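Local coordinates for phosphatidylinositol transfer protein SFH5 (Saccharomyces cerevisiae, PDB 6W32), which binds heme b and transfers phosphatidylinositol between membranes, regulating phosphatidylinositol 4,5-bisphosphate homeostasis at the plasma membrane, at residues 188-193 / 228-233; 224-229 / 249-254; 143-148 / 195-200. One frame throughout, in Å; residues are numbered along the deposited sequence.

How the interactions relate
From the N terminus, the loop 143-148, between strand 132-136 and helix 151-166, pairs with the start of helix 195-211 and closes interaction 3. Before that loop closes, 188-193 has opened interaction 1, which ends at 228-233 on helix 229-236, so interactions 1 and 3 cross; Lys145 reaches the carbonyl of Arg192 where they meet. Interaction 2 opens at 224-229, after interaction 3 has closed. It overlaps the closing segment of interaction 1 at Phe228 and Gly229 and runs on to strand 247-250. Together the contacts tie three loops, two helices and the edge strand of the CRAL-TRIO sheet around one heme.

Interaction 1 (188-193 / 228-233). With HEM (protoporphyrin IX containing Fe), chain D.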
loop_
_atom_site.group_PDB
_atom_site.type_symbol
_atom_site.label_atom_id
_atom_site.label_comp_id
_atom_site.label_asym_id
_atom_site.label_seq_id
_atom_site.Cartn_x
_atom_site.Cartn_y
_atom_site.Cartn_z
ATOM N N VAL A 188 7.477 -8.159 20.910
ATOM C CA VAL A 188 6.125 -8.536 21.291
ATOM C C VAL A 188 6.163 -9.561 22.411
ATOM O O VAL A 188 7.047 -10.430 22.472
ATOM C CB VAL A 188 5.344 -9.078 20.087
ATOM C CG1 VAL A 188 4.763 -7.918 19.265
ATOM C CG2 VAL A 188 6.242 -9.959 19.238
ATOM N N SER A 189 5.231 -9.419 23.343
ATOM C CA SER A 189 5.018 -10.408 24.379
ATOM C C SER A 189 3.782 -11.189 24.014
ATOM O O SER A 189 2.813 -10.616 23.523
ATOM C CB SER A 189 4.824 -9.765 25.739
ATOM O OG SER A 189 3.948 -10.578 26.498
ATOM N N VAL A 190 3.817 -12.500 24.244
ATOM C CA VAL A 190 2.690 -13.342 23.881
ATOM C C VAL A 190 1.506 -13.145 24.810
ATOM O O VAL A 190 0.407 -13.631 24.522
ATOM C CB VAL A 190 3.148 -14.816 23.856
ATOM C CG1 VAL A 190 3.086 -15.426 25.223
ATOM C CG2 VAL A 190 2.300 -15.608 22.894
ATOM N N TRP A 191 1.693 -12.437 25.920
ATOM C CA TRP A 191 0.564 -12.133 26.801
ATOM C C TRP A 191 -0.188 -10.871 26.399
ATOM O O TRP A 191 -1.385 -10.758 26.674
ATOM C CB TRP A 191 1.046 -12.002 28.247
ATOM C CG TRP A 191 1.926 -13.148 28.631
ATOM C CD1 TRP A 191 3.203 -13.087 29.096
ATOM C CD2 TRP A 191 1.597 -14.531 28.540
ATOM N NE1 TRP A 191 3.688 -14.356 29.318
ATOM C CE2 TRP A 191 2.715 -15.257 28.978
ATOM C CE3 TRP A 191 0.460 -15.230 28.132
ATOM C CZ2 TRP A 191 2.728 -16.632 29.018
ATOM C CZ3 TRP A 191 0.478 -16.605 28.171
ATOM C CH2 TRP A 191 1.594 -17.289 28.608
ATOM N N ARG A 192 0.472 -9.931 25.741
ATOM C CA ARG A 192 -0.116 -8.626 25.486
ATOM C C ARG A 192 -0.696 -8.564 24.078
ATOM O O ARG A 192 -0.279 -7.788 23.246
ATOM C CB ARG A 192 0.931 -7.539 25.716
ATOM C CG ARG A 192 1.021 -7.050 27.174
ATOM C CD ARG A 192 2.286 -6.200 27.416
ATOM N NE ARG A 192 2.842 -6.344 28.767
ATOM C CZ ARG A 192 4.059 -6.817 29.033
ATOM N NH1 ARG A 192 4.859 -7.193 28.038
ATOM N NH2 ARG A 192 4.477 -6.918 30.291
ATOM N N MET A 193 -1.687 -9.391 23.818
ATOM C CA MET A 193 -2.206 -9.528 22.461
ATOM C C MET A 193 -3.690 -9.250 22.439
ATOM O O MET A 193 -4.473 -9.967 21.811
ATOM C CB MET A 193 -1.896 -10.918 21.898
ATOM C CG MET A 193 -1.864 -11.006 20.375
ATOM S SD MET A 193 -0.432 -10.253 19.535
ATOM C CE MET A 193 0.811 -10.439 20.804
ATOM N N PHE A 228 4.083 -17.711 18.652
ATOM C CA PHE A 228 3.144 -16.800 18.043
ATOM C C PHE A 228 2.383 -17.433 16.892
ATOM O O PHE A 228 1.680 -16.724 16.147
ATOM C CB PHE A 228 3.894 -15.557 17.555
ATOM C CG PHE A 228 4.076 -14.513 18.610
ATOM C CD1 PHE A 228 3.011 -13.717 19.003
ATOM C CD2 PHE A 228 5.299 -14.331 19.217
ATOM C CE1 PHE A 228 3.168 -12.774 19.971
ATOM C CE2 PHE A 228 5.457 -13.372 20.194
ATOM C CZ PHE A 228 4.396 -12.604 20.576
ATOM N N GLY A 229 2.523 -18.743 16.708
ATOM C CA GLY A 229 1.874 -19.393 15.574
ATOM C C GLY A 229 0.372 -19.170 15.548
ATOM O O GLY A 229 -0.220 -18.957 14.484
ATOM N N TRP A 230 -0.260 -19.192 16.721
ATOM C CA TRP A 230 -1.699 -19.016 16.787
ATOM C C TRP A 230 -2.126 -17.616 16.372
ATOM O O TRP A 230 -3.235 -17.433 15.847
ATOM C CB TRP A 230 -2.165 -19.274 18.195
ATOM C CG TRP A 230 -1.565 -18.304 19.104
ATOM C CD1 TRP A 230 -0.251 -18.242 19.511
ATOM C CD2 TRP A 230 -2.228 -17.225 19.725
ATOM N NE1 TRP A 230 -0.070 -17.168 20.371
ATOM C CE2 TRP A 230 -1.270 -16.537 20.521
ATOM C CE3 TRP A 230 -3.536 -16.779 19.705
ATOM C CZ2 TRP A 230 -1.586 -15.443 21.269
ATOM C CZ3 TRP A 230 -3.840 -15.698 20.422
ATOM C CH2 TRP A 230 -2.875 -15.027 21.209
ATOM N N VAL A 231 -1.297 -16.610 16.636
ATOM C CA VAL A 231 -1.595 -15.285 16.118
ATOM C C VAL A 231 -1.594 -15.318 14.600
ATOM O O VAL A 231 -2.580 -14.952 13.951
ATOM C CB VAL A 231 -0.586 -14.256 16.654
ATOM C CG1 VAL A 231 -0.727 -12.914 15.886
ATOM C CG2 VAL A 231 -0.743 -14.090 18.153
ATOM N N TYR A 232 -0.489 -15.784 14.015
ATOM C CA TYR A 232 -0.368 -15.816 12.560
ATOM C C TYR A 232 -1.493 -16.607 11.921
ATOM O O TYR A 232 -1.988 -16.247 10.851
ATOM C CB TYR A 232 0.969 -16.424 12.164
ATOM C CG TYR A 232 1.320 -16.327 10.699
ATOM C CD1 TYR A 232 1.485 -15.095 10.082
ATOM C CD2 TYR A 232 1.562 -17.485 9.947
ATOM C CE1 TYR A 232 1.840 -15.013 8.740
ATOM C CE2 TYR A 232 1.916 -17.417 8.598
ATOM C CZ TYR A 232 2.052 -16.182 7.997
ATOM O OH TYR A 232 2.425 -16.111 6.671
ATOM N N ASP A 233 -1.898 -17.701 12.543
ATOM C CA ASP A 233 -2.976 -18.462 11.945
ATOM C C ASP A 233 -4.279 -17.691 11.989
ATOM O O ASP A 233 -5.019 -17.686 11.002
ATOM C CB ASP A 233 -3.132 -19.800 12.637
ATOM C CG ASP A 233 -3.852 -20.819 11.765
ATOM O OD1 ASP A 233 -3.362 -21.062 10.622
ATOM O OD2 ASP A 233 -4.888 -21.379 12.224
HETATM C CHA HEM D . -1.191 -7.340 10.075
HETATM C CHB HEM D . -0.264 -4.834 14.059
HETATM C CHC HEM D . 1.676 -8.789 16.052
HETATM C CHD HEM D . 1.186 -11.182 11.835
HETATM C C1A HEM D . -1.092 -6.327 10.993
HETATM C C2A HEM D . -1.640 -5.020 10.783
HETATM C C3A HEM D . -1.424 -4.300 11.902
HETATM C C4A HEM D . -0.704 -5.169 12.819
HETATM C CMA HEM D . -1.780 -2.834 12.253
HETATM C CAA HEM D . -2.395 -4.723 9.477
HETATM C CBA HEM D . -1.729 -3.847 8.442
HETATM C CGA HEM D . -0.322 -3.447 8.678
HETATM O O1A HEM D . -0.200 -2.571 9.591
HETATM O O2A HEM D . 0.306 -3.340 7.573
HETATM C C1B HEM D . 0.285 -5.694 14.965
HETATM C C2B HEM D . 0.613 -5.356 16.321
HETATM C C3B HEM D . 1.150 -6.438 16.888
HETATM C C4B HEM D . 1.178 -7.512 15.895
HETATM C CMB HEM D . 0.368 -3.960 16.932
HETATM C CAB HEM D . 1.682 -6.548 18.333
HETATM C CBB HEM D . 1.296 -7.515 19.146
HETATM C C1C HEM D . 1.748 -9.804 15.115
HETATM C C2C HEM D . 2.290 -11.173 15.268
HETATM C C3C HEM D . 2.144 -11.825 14.092
HETATM C C4C HEM D . 1.517 -10.908 13.151
HETATM C CMC HEM D . 2.932 -11.768 16.549
HETATM C CAC HEM D . 2.585 -13.280 13.772
HETATM C CBC HEM D . 3.199 -13.597 12.608
HETATM C C1D HEM D . 0.456 -10.405 10.978
HETATM C C2D HEM D . -0.038 -10.785 9.676
HETATM C C3D HEM D . -0.805 -9.561 9.166
HETATM C C4D HEM D . -0.677 -8.588 10.196
HETATM C CMD HEM D . 0.139 -12.107 8.925
HETATM C CAD HEM D . -1.526 -9.302 7.838
HETATM C CBD HEM D . -0.654 -8.319 7.049
HETATM C CGD HEM D . -1.271 -8.127 5.686
HETATM O O1D HEM D . -0.786 -7.226 4.926
HETATM O O2D HEM D . -2.398 -8.691 5.476
HETATM N NA HEM D . -0.543 -6.400 12.242
HETATM N NB HEM D . 0.637 -7.008 14.737
HETATM N NC HEM D . 1.302 -9.733 13.843
HETATM N ND HEM D . 0.036 -9.091 11.258
HETATM FE FE HEM D . 0.458 -8.026 12.986
#
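Phe228 swings its CG beside the backbone N, anti to the carbonyl carbon (chi1 -86°), a turn that carries its ring to the loop 188-193, while Met193 holds CG anti to its own backbone N (chi1 -156°) and bends at chi2 and chi3, bringing its methyl round to that ring. Met193 CE arrives at the edge of the phenyl, near its plane, 3.4 Å from Phe228 CE1. Val190 takes a different side: CG2 lies over one face, offset toward the rim. A third approach, oblique to the ring, is made by Val188, whose CG2 lies 3.5 Å from Phe228 CZ. Three residues of the loop thus touch one aromatic ring, each from a different direction; Phe228 itself is the N-cap residue of helix 229-236.

The first turn of that helix extends the interface. Val231 CG2 meets the shaft of Met193, 4.0 Å from CG, and Val190 CG2 touches the edge of the Trp230 indole, 3.8 Å from NE1. Within the loop, an ST turn, Ser189 OG accepting from the backbone N of Trp191, folds the chain around Val190.

Beyond the protein groups lies the heme of this CRAL-TRIO domain. Met193 SD and Val188 CG1 both meet the vinyl carbon CBB of HEM, the latter at 3.5 Å, and Val231 CG1 rests 3.5 Å from C2C of the porphyrin. Phe228 adds its CD1 side against the ring methyl CMC, and Tyr232 approaches the methyl CMD. No hydrogen bond links the two segments; loop and helix are joined by apolar contacts alone, consistent with a hydrophobic wall suited to the vinyl and methyl rim of the cofactor rather than to its charged propionates.

Interaction 2 (224-229 / 249-254); sequences VPTVFG and VLTDGS. With HEM (protoporphyrin IX containing Fe), chain D.
Val224 and Thr251, with a smaller share from Val249, join the ends of two neighbouring parallel strands in the CRAL-TRIO sheet, 216-222 and 247-250, which a beta-alpha-beta crossover through helices 229-236 and 241-244 connects. The pairing of the strands continues a little past their regular part. Leu250, bonded through its backbone to Phe221, also offers its carbonyl to Val224: the bond from Val224 N to Leu250 O is weak, at 3.5 Å.

Where segment 249-254 leaves the strand, a side chain replaces the backbone as donor. With chi1 at -67° the hydroxyl points back along the N side of Thr251, from where OG1 gives a hydrogen bond of 2.9 Å to Val224 O. The hydroxyl meets the carbonyl nearly head-on, with a C=O...donor angle of 158°, and is tilted 20° from the carbonyl plane. The same oxygen has a CA-H...O contact from Thr251, with CA 3.4 Å from Val224 O, so a single residue approaches this acceptor from two of its atoms. The side chains of Thr226 and Thr251 cross at about a right angle, with Thr226 CG2 the atom nearest the hydroxyl.

On the apolar side, Val249 CG1 packs against Val224 CB at 4.2 Å. Asn223 adds a nearby clasp, its side-chain oxygen accepting from the backbone N of Gly253. Val224 also belongs to the heme pocket, close to the proximal ligand Tyr185: its CG1 branch, anti to the backbone N, extends to the vinyl group on pyrrole C, 3.8 Å from HEM CBC.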
loop_
_atom_site.group_PDB
_atom_site.type_symbol
_atom_site.label_atom_id
_atom_site.label_comp_id
_atom_site.label_asym_id
_atom_site.label_seq_id
_atom_site.Cartn_x
_atom_site.Cartn_y
_atom_site.Cartn_z
ATOM N N VAL A 224 9.832 -12.676 15.109
ATOM C CA VAL A 224 8.586 -13.279 15.576
ATOM C C VAL A 224 8.923 -14.629 16.205
ATOM O O VAL A 224 9.198 -15.592 15.480
ATOM C CB VAL A 224 7.594 -13.469 14.420
ATOM C CG1 VAL A 224 6.193 -13.785 14.928
ATOM C CG2 VAL A 224 7.598 -12.282 13.493
ATOM N N PRO A 225 8.882 -14.761 17.518
ATOM C CA PRO A 225 8.978 -16.094 18.142
ATOM C C PRO A 225 7.979 -17.121 17.597
ATOM O O PRO A 225 6.941 -16.729 17.063
ATOM C CB PRO A 225 8.702 -15.791 19.619
ATOM C CG PRO A 225 9.158 -14.372 19.801
ATOM C CD PRO A 225 8.873 -13.658 18.500
ATOM N N THR A 226 8.252 -18.435 17.733
ATOM C CA THR A 226 7.339 -19.480 17.240
ATOM C C THR A 226 6.161 -19.736 18.167
ATOM O O THR A 226 5.227 -20.473 17.789
ATOM C CB THR A 226 8.062 -20.816 17.040
ATOM O OG1 THR A 226 9.045 -20.973 18.069
ATOM C CG2 THR A 226 8.742 -20.877 15.680
ATOM N N VAL A 227 6.186 -19.160 19.376
ATOM C CA VAL A 227 5.038 -19.248 20.273
ATOM C C VAL A 227 3.898 -18.373 19.800
ATOM O O VAL A 227 2.846 -18.327 20.462
ATOM C CB VAL A 227 5.447 -18.879 21.710
ATOM C CG1 VAL A 227 6.186 -20.089 22.373
ATOM C CG2 VAL A 227 6.283 -17.619 21.736
ATOM N N PHE A 228 4.083 -17.711 18.652
ATOM C CA PHE A 228 3.144 -16.800 18.043
ATOM C C PHE A 228 2.383 -17.433 16.892
ATOM O O PHE A 228 1.680 -16.724 16.147
ATOM C CB PHE A 228 3.894 -15.557 17.555
ATOM C CG PHE A 228 4.076 -14.513 18.610
ATOM C CD1 PHE A 228 3.011 -13.717 19.003
ATOM C CD2 PHE A 228 5.299 -14.331 19.217
ATOM C CE1 PHE A 228 3.168 -12.774 19.971
ATOM C CE2 PHE A 228 5.457 -13.372 20.194
ATOM C CZ PHE A 228 4.396 -12.604 20.576
ATOM N N GLY A 229 2.523 -18.743 16.708
ATOM C CA GLY A 229 1.874 -19.393 15.574
ATOM C C GLY A 229 0.372 -19.170 15.548
ATOM O O GLY A 229 -0.220 -18.957 14.484
ATOM N N VAL A 249 7.528 -15.369 7.242
ATOM C CA VAL A 249 7.698 -15.134 8.674
ATOM C C VAL A 249 9.115 -15.538 9.068
ATOM O O VAL A 249 9.542 -16.665 8.794
ATOM C CB VAL A 249 6.670 -15.939 9.485
ATOM C CG1 VAL A 249 6.739 -15.616 10.940
ATOM C CG2 VAL A 249 5.284 -15.710 8.932
ATOM N N LEU A 250 9.838 -14.634 9.726
ATOM C CA LEU A 250 11.248 -14.824 10.043
ATOM C C LEU A 250 11.414 -14.701 11.543
ATOM O O LEU A 250 11.310 -13.596 12.075
ATOM C CB LEU A 250 12.119 -13.781 9.345
ATOM C CG LEU A 250 12.251 -13.903 7.828
ATOM C CD1 LEU A 250 13.372 -13.008 7.303
ATOM C CD2 LEU A 250 12.472 -15.360 7.426
ATOM N N THR A 251 11.726 -15.804 12.230
ATOM C CA THR A 251 12.008 -15.680 13.655
ATOM C C THR A 251 13.265 -14.857 13.937
ATOM O O THR A 251 13.286 -14.103 14.925
ATOM C CB THR A 251 12.110 -17.044 14.290
ATOM O OG1 THR A 251 10.826 -17.680 14.264
ATOM C CG2 THR A 251 12.527 -16.910 15.694
ATOM N N ASP A 252 14.282 -14.914 13.058
ATOM C CA ASP A 252 15.563 -14.209 13.214
ATOM C C ASP A 252 15.648 -13.037 12.229
ATOM O O ASP A 252 15.895 -13.240 11.037
ATOM C CB ASP A 252 16.712 -15.190 12.990
ATOM C CG ASP A 252 18.095 -14.597 13.277
ATOM O OD1 ASP A 252 18.262 -13.347 13.292
ATOM O OD2 ASP A 252 19.031 -15.414 13.490
ATOM N N GLY A 253 15.501 -11.807 12.726
ATOM C CA GLY A 253 15.474 -10.649 11.836
ATOM C C GLY A 253 16.743 -10.417 11.032
ATOM O O GLY A 253 16.705 -9.737 9.999
ATOM N N SER A 254 17.878 -10.960 11.480
ATOM C CA SER A 254 19.122 -10.755 10.743
ATOM C C SER A 254 19.182 -11.562 9.459
ATOM O O SER A 254 20.092 -11.341 8.653
ATOM C CB SER A 254 20.306 -11.103 11.628
ATOM O OG SER A 254 19.974 -12.200 12.471
HETATM C CHA HEM D . -1.191 -7.340 10.075
HETATM C CHB HEM D . -0.264 -4.834 14.059
HETATM C CHC HEM D . 1.676 -8.789 16.052
HETATM C CHD HEM D . 1.186 -11.182 11.835
HETATM C C1A HEM D . -1.092 -6.327 10.993
HETATM C C2A HEM D . -1.640 -5.020 10.783
HETATM C C3A HEM D . -1.424 -4.300 11.902
HETATM C C4A HEM D . -0.704 -5.169 12.819
HETATM C CMA HEM D . -1.780 -2.834 12.253
HETATM C CAA HEM D . -2.395 -4.723 9.477
HETATM C CBA HEM D . -1.729 -3.847 8.442
HETATM C CGA HEM D . -0.322 -3.447 8.678
HETATM O O1A HEM D . -0.200 -2.571 9.591
HETATM O O2A HEM D . 0.306 -3.340 7.573
HETATM C C1B HEM D . 0.285 -5.694 14.965
HETATM C C2B HEM D . 0.613 -5.356 16.321
HETATM C C3B HEM D . 1.150 -6.438 16.888
HETATM C C4B HEM D . 1.178 -7.512 15.895
HETATM C CMB HEM D . 0.368 -3.960 16.932
HETATM C CAB HEM D . 1.682 -6.548 18.333
HETATM C CBB HEM D . 1.296 -7.515 19.146
HETATM C C1C HEM D . 1.748 -9.804 15.115
HETATM C C2C HEM D . 2.290 -11.173 15.268
HETATM C C3C HEM D . 2.144 -11.825 14.092
HETATM C C4C HEM D . 1.517 -10.908 13.151
HETATM C CMC HEM D . 2.932 -11.768 16.549
HETATM C CAC HEM D . 2.585 -13.280 13.772
HETATM C CBC HEM D . 3.199 -13.597 12.608
HETATM C C1D HEM D . 0.456 -10.405 10.978
HETATM C C2D HEM D . -0.038 -10.785 9.676
HETATM C C3D HEM D . -0.805 -9.561 9.166
HETATM C C4D HEM D . -0.677 -8.588 10.196
HETATM C CMD HEM D . 0.139 -12.107 8.925
HETATM C CAD HEM D . -1.526 -9.302 7.838
HETATM C CBD HEM D . -0.654 -8.319 7.049
HETATM C CGD HEM D . -1.271 -8.127 5.686
HETATM O O1D HEM D . -0.786 -7.226 4.926
HETATM O O2D HEM D . -2.398 -8.691 5.476
HETATM N NA HEM D . -0.543 -6.400 12.242
HETATM N NB HEM D . 0.637 -7.008 14.737
HETATM N NC HEM D . 1.302 -9.733 13.843
HETATM N ND HEM D . 0.036 -9.091 11.258
HETATM FE FE HEM D . 0.458 -8.026 12.986
#

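Interaction 3 (143-148 / 195-200); sequences KKKELF and SDIKNC. With HEM (protoporphyrin IX containing Fe), chain D.
Phe148 seats its ring against the first turns of helix 195-211, where the loop after strand 132-136 of the CRAL-TRIO sheet runs past the heme pocket. A chi1 of -58° swings the phenyl toward the helix, whose Ile197 and Cys200 use different sides of it. The ethyl branch of Ile197 is turned to the ring and sits over the middle of one face in a CH-pi contact, CG1 being 4.0 Å from the centroid of the Phe148 ring and 11° off the normal. Cys200 comes to the edge instead: SG is 5.0 Å from the centroid of the same ring and 84° off the normal, a sulfur-aromatic contact, with Phe148 CD2 as the ring carbon facing it. At the base of the aromatic side chain, Asp196 CB closes on Phe148 CB at 3.7 Å.

Ile197 divides its branches among three partners. While CG1 covers the phenyl, CG2 turns to the porphyrin and lies 3.5 Å from C2B of HEM, and CD1 reaches the end of Lys145. The lysine chain crosses Ile197 after bends at chi2 and chi4; its ammonium, hydrogen-bonded to the backbone oxygen of Arg192, also lies closest to Ile197 CD1, with CD and CE a little farther back.

Phe148 and Ile197 thus contribute part of the apolar lining of the heme pocket beside pyrrole B. The methyl of that pyrrole is where they converge: CMB of HEM lies 3.5 Å from Phe148 CZ and 3.9 Å from Ile197 CG1.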
loop_
_atom_site.group_PDB
_atom_site.type_symbol
_atom_site.label_atom_id
_atom_site.label_comp_id
_atom_site.label_asym_id
_atom_site.label_seq_id
_atom_site.Cartn_x
_atom_site.Cartn_y
_atom_site.Cartn_z
ATOM N N LYS A 143 4.922 -1.297 24.374
ATOM C CA LYS A 143 4.952 -0.320 25.460
ATOM C C LYS A 143 3.625 0.420 25.599
ATOM O O LYS A 143 3.190 0.731 26.713
ATOM C CB LYS A 143 6.048 0.724 25.198
ATOM C CG LYS A 143 7.417 0.224 24.689
ATOM C CD LYS A 143 7.972 -1.003 25.406
ATOM C CE LYS A 143 9.490 -1.031 25.267
ATOM N NZ LYS A 143 9.939 -0.606 23.902
ATOM N N LYS A 144 3.000 0.768 24.476
ATOM C CA LYS A 144 2.050 1.876 24.413
ATOM C C LYS A 144 0.777 1.379 23.761
ATOM O O LYS A 144 0.574 1.611 22.575
ATOM C CB LYS A 144 2.628 3.036 23.619
ATOM C CG LYS A 144 4.165 3.130 23.625
ATOM C CD LYS A 144 4.555 4.578 23.428
ATOM C CE LYS A 144 6.057 4.827 23.354
ATOM N NZ LYS A 144 6.321 6.306 23.190
ATOM N N LYS A 145 -0.106 0.763 24.535
ATOM C CA LYS A 145 -1.367 0.259 24.006
ATOM C C LYS A 145 -2.510 1.239 24.196
ATOM O O LYS A 145 -3.653 0.819 24.418
ATOM C CB LYS A 145 -1.703 -1.095 24.634
ATOM C CG LYS A 145 -0.513 -2.047 24.672
ATOM C CD LYS A 145 -0.886 -3.468 24.237
ATOM C CE LYS A 145 0.324 -4.362 24.330
ATOM N NZ LYS A 145 0.425 -5.346 23.215
ATOM N N GLU A 146 -2.225 2.539 24.127
ATOM C CA GLU A 146 -3.252 3.570 23.975
ATOM C C GLU A 146 -3.390 4.051 22.536
ATOM O O GLU A 146 -4.470 4.502 22.144
ATOM C CB GLU A 146 -2.952 4.768 24.889
ATOM C CG GLU A 146 -1.721 5.595 24.490
ATOM C CD GLU A 146 -0.421 5.118 25.144
ATOM O OE1 GLU A 146 -0.453 4.139 25.936
ATOM O OE2 GLU A 146 0.633 5.740 24.862
ATOM N N LEU A 147 -2.321 3.948 21.739
ATOM C CA LEU A 147 -2.409 4.195 20.303
ATOM C C LEU A 147 -3.456 3.325 19.634
ATOM O O LEU A 147 -3.907 3.650 18.533
ATOM C CB LEU A 147 -1.058 3.937 19.638
ATOM C CG LEU A 147 0.100 4.715 20.258
ATOM C CD1 LEU A 147 1.353 3.866 20.299
ATOM C CD2 LEU A 147 0.333 6.007 19.486
ATOM N N PHE A 148 -3.843 2.225 20.265
ATOM C CA PHE A 148 -4.769 1.289 19.659
ATOM C C PHE A 148 -6.213 1.504 20.098
ATOM O O PHE A 148 -7.123 0.944 19.476
ATOM C CB PHE A 148 -4.305 -0.143 19.968
ATOM C CG PHE A 148 -2.913 -0.442 19.473
ATOM C CD1 PHE A 148 -1.874 -0.660 20.364
ATOM C CD2 PHE A 148 -2.647 -0.489 18.113
ATOM C CE1 PHE A 148 -0.573 -0.933 19.903
ATOM C CE2 PHE A 148 -1.376 -0.743 17.643
ATOM C CZ PHE A 148 -0.327 -0.970 18.538
ATOM N N SER A 195 -7.567 -7.442 22.279
ATOM C CA SER A 195 -8.468 -7.112 21.177
ATOM C C SER A 195 -8.347 -5.673 20.684
ATOM O O SER A 195 -8.982 -5.342 19.677
ATOM C CB SER A 195 -9.915 -7.370 21.587
ATOM O OG SER A 195 -10.268 -6.534 22.668
ATOM N N ASP A 196 -7.572 -4.802 21.331
ATOM C CA ASP A 196 -7.298 -3.514 20.705
ATOM C C ASP A 196 -6.466 -3.711 19.458
ATOM O O ASP A 196 -6.818 -3.223 18.375
ATOM C CB ASP A 196 -6.586 -2.574 21.674
ATOM C CG ASP A 196 -7.550 -1.603 22.383
ATOM O OD1 ASP A 196 -8.790 -1.662 22.136
ATOM O OD2 ASP A 196 -7.055 -0.788 23.205
ATOM N N ILE A 197 -5.371 -4.467 19.593
ATOM C CA ILE A 197 -4.494 -4.760 18.465
ATOM C C ILE A 197 -5.249 -5.533 17.399
ATOM O O ILE A 197 -5.144 -5.230 16.199
ATOM C CB ILE A 197 -3.246 -5.514 18.954
ATOM C CG1 ILE A 197 -2.336 -4.557 19.728
ATOM C CG2 ILE A 197 -2.464 -6.112 17.781
ATOM C CD1 ILE A 197 -1.379 -5.260 20.619
ATOM N N LYS A 198 -6.045 -6.519 17.817
ATOM C CA LYS A 198 -6.798 -7.290 16.838
ATOM C C LYS A 198 -7.633 -6.368 15.968
ATOM O O LYS A 198 -7.733 -6.565 14.752
ATOM C CB LYS A 198 -7.669 -8.337 17.542
ATOM C CG LYS A 198 -6.827 -9.387 18.312
ATOM C CD LYS A 198 -7.440 -10.787 18.409
ATOM C CE LYS A 198 -6.504 -11.753 19.153
ATOM N NZ LYS A 198 -7.218 -13.015 19.593
ATOM N N ASN A 199 -8.158 -5.294 16.570
ATOM C CA ASN A 199 -9.123 -4.422 15.921
ATOM C C ASN A 199 -8.459 -3.495 14.903
ATOM O O ASN A 199 -8.993 -3.286 13.805
ATOM C CB ASN A 199 -9.870 -3.632 16.990
ATOM C CG ASN A 199 -11.156 -3.033 16.468
ATOM O OD1 ASN A 199 -11.285 -1.811 16.320
ATOM N ND2 ASN A 199 -12.116 -3.895 16.156
ATOM N N CYS A 200 -7.292 -2.938 15.233
ATOM C CA CYS A 200 -6.568 -2.158 14.232
ATOM C C CYS A 200 -6.113 -3.021 13.058
ATOM O O CYS A 200 -6.336 -2.653 11.894
ATOM C CB CYS A 200 -5.374 -1.445 14.859
ATOM S SG CYS A 200 -5.766 -0.330 16.231
HETATM C CHA HEM D . -1.191 -7.340 10.075
HETATM C CHB HEM D . -0.264 -4.834 14.059
HETATM C CHC HEM D . 1.676 -8.789 16.052
HETATM C CHD HEM D . 1.186 -11.182 11.835
HETATM C C1A HEM D . -1.092 -6.327 10.993
HETATM C C2A HEM D . -1.640 -5.020 10.783
HETATM C C3A HEM D . -1.424 -4.300 11.902
HETATM C C4A HEM D . -0.704 -5.169 12.819
HETATM C CMA HEM D . -1.780 -2.834 12.253
HETATM C CAA HEM D . -2.395 -4.723 9.477
HETATM C CBA HEM D . -1.729 -3.847 8.442
HETATM C CGA HEM D . -0.322 -3.447 8.678
HETATM O O1A HEM D . -0.200 -2.571 9.591
HETATM O O2A HEM D . 0.306 -3.340 7.573
HETATM C C1B HEM D . 0.285 -5.694 14.965
HETATM C C2B HEM D . 0.613 -5.356 16.321
HETATM C C3B HEM D . 1.150 -6.438 16.888
HETATM C C4B HEM D . 1.178 -7.512 15.895
HETATM C CMB HEM D . 0.368 -3.960 16.932
HETATM C CAB HEM D . 1.682 -6.548 18.333
HETATM C CBB HEM D . 1.296 -7.515 19.146
HETATM C C1C HEM D . 1.748 -9.804 15.115
HETATM C C2C HEM D . 2.290 -11.173 15.268
HETATM C C3C HEM D . 2.144 -11.825 14.092
HETATM C C4C HEM D . 1.517 -10.908 13.151
HETATM C CMC HEM D . 2.932 -11.768 16.549
HETATM C CAC HEM D . 2.585 -13.280 13.772
HETATM C CBC HEM D . 3.199 -13.597 12.608
HETATM C C1D HEM D . 0.456 -10.405 10.978
HETATM C C2D HEM D . -0.038 -10.785 9.676
HETATM C C3D HEM D . -0.805 -9.561 9.166
HETATM C C4D HEM D . -0.677 -8.588 10.196
HETATM C CMD HEM D . 0.139 -12.107 8.925
HETATM C CAD HEM D . -1.526 -9.302 7.838
HETATM C CBD HEM D . -0.654 -8.319 7.049
HETATM C CGD HEM D . -1.271 -8.127 5.686
HETATM O O1D HEM D . -0.786 -7.226 4.926
HETATM O O2D HEM D . -2.398 -8.691 5.476
HETATM N NA HEM D . -0.543 -6.400 12.242
HETATM N NB HEM D . 0.637 -7.008 14.737
HETATM N NC HEM D . 1.302 -9.733 13.843
HETATM N ND HEM D . 0.036 -9.091 11.258
HETATM FE FE HEM D . 0.458 -8.026 12.986
#